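Long-range contact in MutT/nudix family protein (Shewanella oneidensis, PDB 3GZ8), which binds ADP-ribose through its NUDIX domain and acts as an ADP-ribose-dependent transcriptional regulator of NAD metabolism: residues D26-T31 and T106-A111. Sequence-based numbering, arbitrary orientation.
Sequences DAVLFT and TVCYTA. With APR (adenosine-5-diphosphoribose), chain E.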
ATOM      1  N   ASP A  26       9.114   0.668  -2.780  1.00 22.58           N
ATOM      2  CA  ASP A  26      10.066   1.279  -3.713  1.00 22.37           C
ATOM      3  C   ASP A  26      10.431   2.635  -3.150  1.00 22.21           C
ATOM      4  O   ASP A  26       9.652   3.205  -2.381  1.00 22.90           O
ATOM      5  CB  ASP A  26       9.438   1.462  -5.092  1.00 22.34           C
ATOM      6  CG  ASP A  26       9.458   0.195  -5.923  1.00 22.25           C
ATOM      7  OD1 ASP A  26      10.557  -0.305  -6.236  1.00 24.47           O
ATOM      8  OD2 ASP A  26       8.377  -0.286  -6.289  1.00 20.60           O
ATOM      9  N   ALA A  27      11.595   3.163  -3.509  1.00 21.27           N
ATOM     10  CA  ALA A  27      11.956   4.499  -3.047  1.00 21.15           C
ATOM     11  C   ALA A  27      12.463   5.320  -4.200  1.00 21.40           C
ATOM     12  O   ALA A  27      13.249   4.820  -5.031  1.00 21.30           O
ATOM     13  CB  ALA A  27      13.002   4.448  -1.943  1.00 20.30           C
ATOM     14  N   VAL A  28      12.020   6.580  -4.249  1.00 21.38           N
ATOM     15  CA  VAL A  28      12.588   7.552  -5.189  1.00 21.22           C
ATOM     16  C   VAL A  28      13.344   8.604  -4.401  1.00 21.82           C
ATOM     17  O   VAL A  28      12.732   9.511  -3.788  1.00 22.03           O
ATOM     18  CB  VAL A  28      11.508   8.228  -6.040  1.00 20.86           C
ATOM     19  CG1 VAL A  28      12.132   9.127  -7.080  1.00 19.88           C
ATOM     20  CG2 VAL A  28      10.614   7.185  -6.711  1.00 20.64           C
ATOM     21  N   LEU A  29      14.674   8.508  -4.425  1.00 21.95           N
ATOM     22  CA  LEU A  29      15.492   9.474  -3.702  1.00 22.22           C
ATOM     23  C   LEU A  29      16.129  10.490  -4.624  1.00 23.16           C
ATOM     24  O   LEU A  29      16.797  10.136  -5.596  1.00 23.36           O
ATOM     25  CB  LEU A  29      16.558   8.787  -2.862  1.00 21.89           C
ATOM     26  CG  LEU A  29      16.153   7.805  -1.766  1.00 21.82           C
ATOM     27  CD1 LEU A  29      17.393   7.483  -0.954  1.00 19.79           C
ATOM     28  CD2 LEU A  29      14.995   8.348  -0.867  1.00 19.38           C
ATOM     29  N   PHE A  30      15.929  11.758  -4.294  1.00 23.65           N
ATOM     30  CA  PHE A  30      16.433  12.839  -5.087  1.00 24.58           C
ATOM     31  C   PHE A  30      17.589  13.552  -4.375  1.00 26.48           C
ATOM     32  O   PHE A  30      17.629  13.633  -3.130  1.00 26.40           O
ATOM     33  CB  PHE A  30      15.316  13.852  -5.351  1.00 24.36           C
ATOM     34  CG  PHE A  30      14.265  13.414  -6.378  1.00 23.21           C
ATOM     35  CD1 PHE A  30      14.617  13.027  -7.651  1.00 21.31           C
ATOM     36  CD2 PHE A  30      12.905  13.486  -6.069  1.00 23.12           C
ATOM     37  CE1 PHE A  30      13.644  12.684  -8.588  1.00 22.02           C
ATOM     38  CE2 PHE A  30      11.925  13.133  -7.004  1.00 21.53           C
ATOM     39  CZ  PHE A  30      12.296  12.747  -8.263  1.00 21.68           C
ATOM     40  N   THR A  31      18.522  14.080  -5.162  1.00 27.94           N
ATOM     41  CA  THR A  31      19.549  14.950  -4.631  1.00 30.71           C
ATOM     42  C   THR A  31      19.944  16.015  -5.646  1.00 32.73           C
ATOM     43  O   THR A  31      19.720  15.852  -6.839  1.00 33.04           O
ATOM     44  CB  THR A  31      20.820  14.161  -4.156  1.00 30.37           C
ATOM     45  OG1 THR A  31      21.682  15.049  -3.436  1.00 30.97           O
ATOM     46  CG2 THR A  31      21.607  13.613  -5.321  1.00 30.30           C
ATOM     47  N   THR A 106       2.760  -2.077  -4.799  1.00 24.12           N
ATOM     48  CA  THR A 106       3.995  -1.475  -4.295  1.00 23.84           C
ATOM     49  C   THR A 106       3.692  -0.168  -3.564  1.00 23.13           C
ATOM     50  O   THR A 106       2.876   0.648  -4.004  1.00 21.87           O
ATOM     51  CB  THR A 106       5.068  -1.230  -5.407  1.00 24.39           C
ATOM     52  OG1 THR A 106       6.365  -1.081  -4.810  1.00 24.08           O
ATOM     53  CG2 THR A 106       4.758   0.028  -6.223  1.00 23.69           C
ATOM     54  N   VAL A 107       4.374   0.009  -2.444  1.00 22.67           N
ATOM     55  CA  VAL A 107       4.236   1.216  -1.647  1.00 22.10           C
ATOM     56  C   VAL A 107       5.463   2.072  -1.929  1.00 21.97           C
ATOM     57  O   VAL A 107       6.553   1.728  -1.517  1.00 21.89           O
ATOM     58  CB  VAL A 107       4.134   0.847  -0.145  1.00 21.84           C
ATOM     59  CG1 VAL A 107       3.852   2.063   0.696  1.00 21.06           C
ATOM     60  CG2 VAL A 107       3.045  -0.212   0.062  1.00 21.34           C
ATOM     61  N   CYS A 108       5.295   3.181  -2.639  1.00 21.86           N
ATOM     62  CA  CYS A 108       6.449   3.993  -2.997  1.00 21.65           C
ATOM     63  C   CYS A 108       6.712   5.102  -1.993  1.00 21.54           C
ATOM     64  O   CYS A 108       5.790   5.752  -1.516  1.00 21.73           O
ATOM     65  CB  CYS A 108       6.297   4.576  -4.418  1.00 22.29           C
ATOM     66  SG  CYS A 108       7.876   5.188  -5.169  1.00 23.26           S
ATOM     67  N   TYR A 109       7.986   5.324  -1.699  1.00 21.38           N
ATOM     68  CA  TYR A 109       8.424   6.372  -0.819  1.00 21.07           C
ATOM     69  C   TYR A 109       9.330   7.336  -1.566  1.00 22.39           C
ATOM     70  O   TYR A 109       9.801   7.030  -2.666  1.00 23.78           O
ATOM     71  CB  TYR A 109       9.203   5.765   0.326  1.00 21.03           C
ATOM     72  CG  TYR A 109       8.341   5.036   1.317  1.00 20.31           C
ATOM     73  CD1 TYR A 109       7.907   5.660   2.488  1.00 19.29           C
ATOM     74  CD2 TYR A 109       7.938   3.718   1.079  1.00 19.45           C
ATOM     75  CE1 TYR A 109       7.104   4.982   3.408  1.00 19.58           C
ATOM     76  CE2 TYR A 109       7.147   3.031   1.997  1.00 18.12           C
ATOM     77  CZ  TYR A 109       6.733   3.659   3.136  1.00 19.61           C
ATOM     78  OH  TYR A 109       5.934   2.963   3.998  1.00 23.39           O
ATOM     79  N   THR A 110       9.601   8.497  -0.972  1.00 22.13           N
ATOM     80  CA  THR A 110      10.406   9.482  -1.631  1.00 22.19           C
ATOM     81  C   THR A 110      11.165  10.324  -0.618  1.00 22.03           C
ATOM     82  O   THR A 110      10.722  10.511   0.513  1.00 22.37           O
ATOM     83  CB  THR A 110       9.542  10.372  -2.586  1.00 22.93           C
ATOM     84  OG1 THR A 110      10.395  11.214  -3.360  1.00 23.03           O
ATOM     85  CG2 THR A 110       8.573  11.270  -1.812  1.00 23.68           C
ATOM     86  N   ALA A 111      12.335  10.809  -0.998  1.00 21.56           N
ATOM     87  CA  ALA A 111      12.952  11.842  -0.208  1.00 21.87           C
ATOM     88  C   ALA A 111      13.781  12.742  -1.105  1.00 22.52           C
ATOM     89  O   ALA A 111      14.252  12.313  -2.164  1.00 22.36           O
ATOM     90  CB  ALA A 111      13.808  11.245   0.928  1.00 21.07           C
TER
HETATM   91  N1  APR E 302       7.936 -12.639  -1.756  1.00 29.69           N
HETATM   92  C2  APR E 302       9.077 -12.565  -1.030  1.00 30.68           C
HETATM   93  N3  APR E 302      10.299 -12.740  -1.566  1.00 32.29           N
HETATM   94  C4  APR E 302      10.434 -12.990  -2.903  1.00 31.85           C
HETATM   95  C5  APR E 302       9.230 -13.063  -3.748  1.00 29.69           C
HETATM   96  C6  APR E 302       7.931 -12.882  -3.095  1.00 29.67           C
HETATM   97  N6  APR E 302       6.785 -12.953  -3.830  1.00 28.97           N
HETATM   98  N7  APR E 302       9.631 -13.315  -4.998  1.00 30.86           N
HETATM   99  C8  APR E 302      10.988 -13.385  -4.974  1.00 32.11           C
HETATM  100  N9  APR E 302      11.462 -13.208  -3.724  1.00 31.90           N
HETATM  101  C1' APR E 302      12.879 -13.223  -3.326  1.00 34.16           C
HETATM  102  C2' APR E 302      13.674 -14.233  -4.142  1.00 34.87           C
HETATM  103  O2' APR E 302      14.722 -14.759  -3.310  1.00 34.26           O
HETATM  104  C3' APR E 302      14.321 -13.416  -5.236  1.00 34.05           C
HETATM  105  O3' APR E 302      15.568 -13.978  -5.652  1.00 33.90           O
HETATM  106  O4' APR E 302      13.455 -11.950  -3.594  1.00 34.85           O
HETATM  107  C4' APR E 302      14.500 -12.068  -4.554  1.00 32.94           C
HETATM  108  C5' APR E 302      14.329 -10.894  -5.483  1.00 31.34           C
HETATM  109  O5' APR E 302      14.719  -9.745  -4.724  1.00 30.11           O
HETATM  110  PA  APR E 302      14.809  -8.344  -5.496  1.00 27.99           P
HETATM  111  O1A APR E 302      15.648  -8.494  -6.759  1.00 23.45           O
HETATM  112  O2A APR E 302      15.171  -7.326  -4.468  1.00 29.10           O
HETATM  113  O3A APR E 302      13.228  -8.265  -5.843  1.00 28.09           O
HETATM  114  PB  APR E 302      12.654  -7.476  -7.118  1.00 24.88           P
HETATM  115  O1B APR E 302      12.635  -8.401  -8.288  1.00 27.91           O
HETATM  116  O2B APR E 302      13.399  -6.175  -7.101  1.00 25.99           O
HETATM  117  O5D APR E 302      11.087  -7.237  -6.815  1.00 27.31           O
HETATM  118  C5D APR E 302      10.670  -6.019  -6.185  1.00 27.02           C
HETATM  119  O4D APR E 302       8.949  -5.629  -7.826  1.00 28.11           O
HETATM  120  O1D APR E 302       6.755  -4.989  -8.327  1.00 26.98           O
HETATM  121  C1D APR E 302       8.128  -4.589  -8.330  1.00 27.24           C
HETATM  122  O2D APR E 302       8.344  -2.203  -8.181  1.00 27.36           O
HETATM  123  C2D APR E 302       8.392  -3.414  -7.407  1.00 28.05           C
HETATM  124  O3D APR E 302      10.778  -2.793  -7.257  1.00 29.22           O
HETATM  125  C3D APR E 302       9.762  -3.686  -6.776  1.00 28.49           C
HETATM  126  C4D APR E 302      10.137  -5.080  -7.261  1.00 28.36           C
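D26-T31 and T106-A111 pair as parallel neighbours in the central mixed sheet of the Nudix fold, an alpha/beta/alpha sandwich, and D26, at one end of this stretch, belongs to the ADP-ribose pocket. Five backbone hydrogen bonds step along it: D26 N to V107 O, Y109 N to D26 O, V28 N to Y109 O, A111 N to V28 O and F30 N to A111 O, the last the straightest at 171°. One face of the sheet carries A27, L29, Y109 and A111; there CD2 of L29 rests on CB of A111 at 3.6 Å, and helix 68-80 packs over A27 and Y109. The other face carries D26, V28, C108 and T110, with CG2 of V28 lying 3.7 Å from SG of C108 and helix 145-156 touching D26 and V28. T110 puts OG1 anti to its own N (chi1 -172°), which brings the hydroxyl into the carbonyl plane of V28, 2.9 Å from V28 O; that oxygen thus accepts two bonds, the other from A111 N. At the ligand end the carboxylate of D26 grips the terminal ribose with both oxygens, OD1 taking O3D of the ligand at 2.7 Å and OD2 taking O2D. T106, whose OG1 is also hydrogen-bonded to OG1 of T24, gives OD2 a second bond that would hold the carboxylate in place: its side chain crosses that of D26 at about a right angle, and OG1 meets OD2 from above the carboxylate plane at 2.6 Å.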